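Local coordinates for FYVE, RhoGEF and PH domain-containing protein 5 (Homo sapiens, PDB 3MPX) that activates the small GTPase CDC42 by exchanging its bound GDP for GTP, and mediates the activation of CDC42 induced by VEGF, at residues Leu263-Asn267 with Asp268-Tyr272. Sequence-based numbering, arbitrary orientation.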
ATOM      1  N   LEU A 263      -8.676  17.218   1.757  1.00 21.82           N
ATOM      2  CA  LEU A 263      -9.379  16.286   0.858  1.00 21.44           C
ATOM      3  C   LEU A 263      -8.511  15.293   0.075  1.00 24.83           C
ATOM      4  O   LEU A 263      -7.697  15.726  -0.749  1.00 25.79           O
ATOM      5  CB  LEU A 263     -10.196  17.075  -0.204  1.00 21.52           C
ATOM      6  CG  LEU A 263     -11.246  18.113   0.204  1.00 26.03           C
ATOM      7  CD1 LEU A 263     -12.102  18.446  -0.971  1.00 25.82           C
ATOM      8  CD2 LEU A 263     -12.140  17.620   1.332  1.00 29.37           C
ATOM      9  N   PHE A 264      -8.794  13.967   0.201  1.00 18.02           N
ATOM     10  CA  PHE A 264      -8.134  12.940  -0.617  1.00 15.10           C
ATOM     11  C   PHE A 264      -9.146  12.402  -1.651  1.00 19.51           C
ATOM     12  O   PHE A 264     -10.022  11.616  -1.296  1.00 16.64           O
ATOM     13  CB  PHE A 264      -7.571  11.806   0.235  1.00 14.89           C
ATOM     14  CG  PHE A 264      -6.490  12.178   1.210  1.00 14.66           C
ATOM     15  CD1 PHE A 264      -5.160  12.247   0.809  1.00 15.06           C
ATOM     16  CD2 PHE A 264      -6.792  12.420   2.548  1.00 15.67           C
ATOM     17  CE1 PHE A 264      -4.156  12.547   1.728  1.00 14.76           C
ATOM     18  CE2 PHE A 264      -5.777  12.741   3.465  1.00 16.74           C
ATOM     19  CZ  PHE A 264      -4.473  12.792   3.050  1.00 13.53           C
ATOM     20  N   LEU A 265      -9.055  12.870  -2.910  1.00 20.53           N
ATOM     21  CA  LEU A 265      -9.961  12.467  -3.995  1.00 23.20           C
ATOM     22  C   LEU A 265      -9.434  11.260  -4.819  1.00 34.74           C
ATOM     23  O   LEU A 265      -8.411  11.334  -5.500  1.00 32.62           O
ATOM     24  CB  LEU A 265     -10.337  13.655  -4.926  1.00 22.63           C
ATOM     25  CG  LEU A 265     -10.925  13.330  -6.320  1.00 26.64           C
ATOM     26  CD1 LEU A 265     -12.402  13.049  -6.267  1.00 26.41           C
ATOM     27  CD2 LEU A 265     -10.659  14.437  -7.303  1.00 29.78           C
HETATM   28  N   MSE A 266     -10.195  10.163  -4.755  1.00 38.66           N
HETATM   29  CA  MSE A 266      -9.978   8.936  -5.506  1.00 41.80           C
HETATM   30  C   MSE A 266     -11.098   8.845  -6.537  1.00 46.05           C
HETATM   31  O   MSE A 266     -12.120   9.527  -6.395  1.00 45.43           O
HETATM   32  CB  MSE A 266     -10.058   7.706  -4.586  1.00 45.66           C
HETATM   33  CG  MSE A 266      -8.722   7.127  -4.249  1.00 55.80           C
HETATM   34 SE   MSE A 266      -7.984   7.907  -2.635  1.00 67.93          SE
HETATM   35  CE  MSE A 266      -9.169   7.144  -1.276  1.00 64.68           C
ATOM     36  N   ASN A 267     -10.935   7.966  -7.540  1.00 42.47           N
ATOM     37  CA  ASN A 267     -11.969   7.715  -8.547  1.00 42.10           C
ATOM     38  C   ASN A 267     -13.140   6.975  -7.887  1.00 45.45           C
ATOM     39  O   ASN A 267     -14.295   7.104  -8.292  1.00 44.97           O
ATOM     40  CB  ASN A 267     -11.388   6.897  -9.711  1.00 40.90           C
ATOM     41  CG  ASN A 267     -10.623   5.643  -9.330  1.00 56.81           C
ATOM     42  OD1 ASN A 267     -10.793   5.046  -8.247  1.00 39.28           O
ATOM     43  ND2 ASN A 267      -9.791   5.188 -10.258  1.00 52.53           N
ATOM     44  N   ASP A 268     -12.809   6.236  -6.835  1.00 41.52           N
ATOM     45  CA  ASP A 268     -13.703   5.402  -6.066  1.00 41.21           C
ATOM     46  C   ASP A 268     -14.496   6.237  -5.056  1.00 44.51           C
ATOM     47  O   ASP A 268     -15.686   6.479  -5.249  1.00 43.70           O
ATOM     48  CB  ASP A 268     -12.844   4.318  -5.371  1.00 42.90           C
ATOM     49  CG  ASP A 268     -13.589   3.156  -4.754  1.00 50.88           C
ATOM     50  OD1 ASP A 268     -13.448   2.019  -5.270  1.00 51.56           O
ATOM     51  OD2 ASP A 268     -14.232   3.356  -3.702  1.00 54.63           O
ATOM     52  N   VAL A 269     -13.800   6.702  -4.008  1.00 40.80           N
ATOM     53  CA  VAL A 269     -14.317   7.403  -2.840  1.00 39.86           C
ATOM     54  C   VAL A 269     -13.584   8.764  -2.564  1.00 43.06           C
ATOM     55  O   VAL A 269     -12.461   8.975  -3.024  1.00 42.72           O
ATOM     56  CB  VAL A 269     -14.190   6.390  -1.669  1.00 43.63           C
ATOM     57  CG1 VAL A 269     -12.755   6.245  -1.165  1.00 43.37           C
ATOM     58  CG2 VAL A 269     -15.156   6.687  -0.536  1.00 43.57           C
ATOM     59  N   LEU A 270     -14.237   9.679  -1.813  1.00 38.75           N
ATOM     60  CA  LEU A 270     -13.683  10.987  -1.435  1.00 37.58           C
ATOM     61  C   LEU A 270     -13.471  11.076   0.068  1.00 39.60           C
ATOM     62  O   LEU A 270     -14.439  11.133   0.828  1.00 38.93           O
ATOM     63  CB  LEU A 270     -14.553  12.167  -1.926  1.00 37.37           C
ATOM     64  CG  LEU A 270     -14.037  13.581  -1.594  1.00 41.40           C
ATOM     65  CD1 LEU A 270     -13.481  14.262  -2.822  1.00 40.91           C
ATOM     66  CD2 LEU A 270     -15.126  14.435  -0.973  1.00 43.46           C
ATOM     67  N   LEU A 271     -12.193  11.087   0.492  1.00 35.27           N
ATOM     68  CA  LEU A 271     -11.866  11.220   1.904  1.00 33.99           C
ATOM     69  C   LEU A 271     -11.936  12.694   2.265  1.00 36.32           C
ATOM     70  O   LEU A 271     -11.411  13.548   1.532  1.00 34.64           O
ATOM     71  CB  LEU A 271     -10.506  10.609   2.274  1.00 33.59           C
ATOM     72  CG  LEU A 271     -10.196   9.157   1.845  1.00 37.50           C
ATOM     73  CD1 LEU A 271      -8.854   8.711   2.417  1.00 36.81           C
ATOM     74  CD2 LEU A 271     -11.277   8.169   2.292  1.00 39.55           C
ATOM     75  N   TYR A 272     -12.670  12.981   3.357  1.00 32.42           N
ATOM     76  CA  TYR A 272     -12.934  14.306   3.916  1.00 31.69           C
ATOM     77  C   TYR A 272     -12.304  14.271   5.278  1.00 29.83           C
ATOM     78  O   TYR A 272     -12.754  13.514   6.141  1.00 29.88           O
ATOM     79  CB  TYR A 272     -14.456  14.519   4.004  1.00 34.75           C
ATOM     80  CG  TYR A 272     -14.890  15.922   4.356  1.00 38.26           C
ATOM     81  CD1 TYR A 272     -15.429  16.212   5.608  1.00 40.13           C
ATOM     82  CD2 TYR A 272     -14.852  16.939   3.411  1.00 39.66           C
ATOM     83  CE1 TYR A 272     -15.877  17.494   5.922  1.00 40.55           C
ATOM     84  CE2 TYR A 272     -15.270  18.227   3.721  1.00 41.28           C
ATOM     85  CZ  TYR A 272     -15.798  18.497   4.974  1.00 50.24           C
ATOM     86  OH  TYR A 272     -16.225  19.771   5.258  1.00 53.96           O
TER
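A tight beta hairpin of the first PH domain joins strand 257-266 to strand 269-275, with Asn267 and Asp268 at its turn. Phe264 and Leu271 form an antiparallel hydrogen-bonded pair, Phe264 N lying 3.0 Å from Leu271 O and Leu271 N 2.9 Å from Phe264 O. Nearer the turn, Met266 N donates to Val269 O over 3.1 Å. At the turn the polar ends are held from outside the hairpin: Asn267 OD1 accepts from Glu243 N and its ND2 donates to Gly241 O, while Asp268 OD2 forms a salt bridge with Arg242.

The side chains sort onto the two faces of the sheet. On one, Leu271 brings its CB to the edge of the Phe264 ring, near the ring plane, and Phe264 CB and Leu271 CB are 3.8 Å apart. The selenomethionine Met266 folds back through bends at chi2 and chi3 (91° and 71°), which lets its CE methyl touch Val269 CG1 and Leu271 CG; Leu237 packs on both Met266 and Leu271. The other face carries Leu263, Leu265, Leu270 and Tyr272, where Leu315 and Leu317 of strand 314-318 pack against Leu263, Leu270 and Tyr272. Leu265 CD1 meets Leu270 CD1 at 3.8 Å, and at the far end of the pairing Leu263 CD2 approaches the Tyr272 ring obliquely, 3.5 Å from Tyr272 CD2.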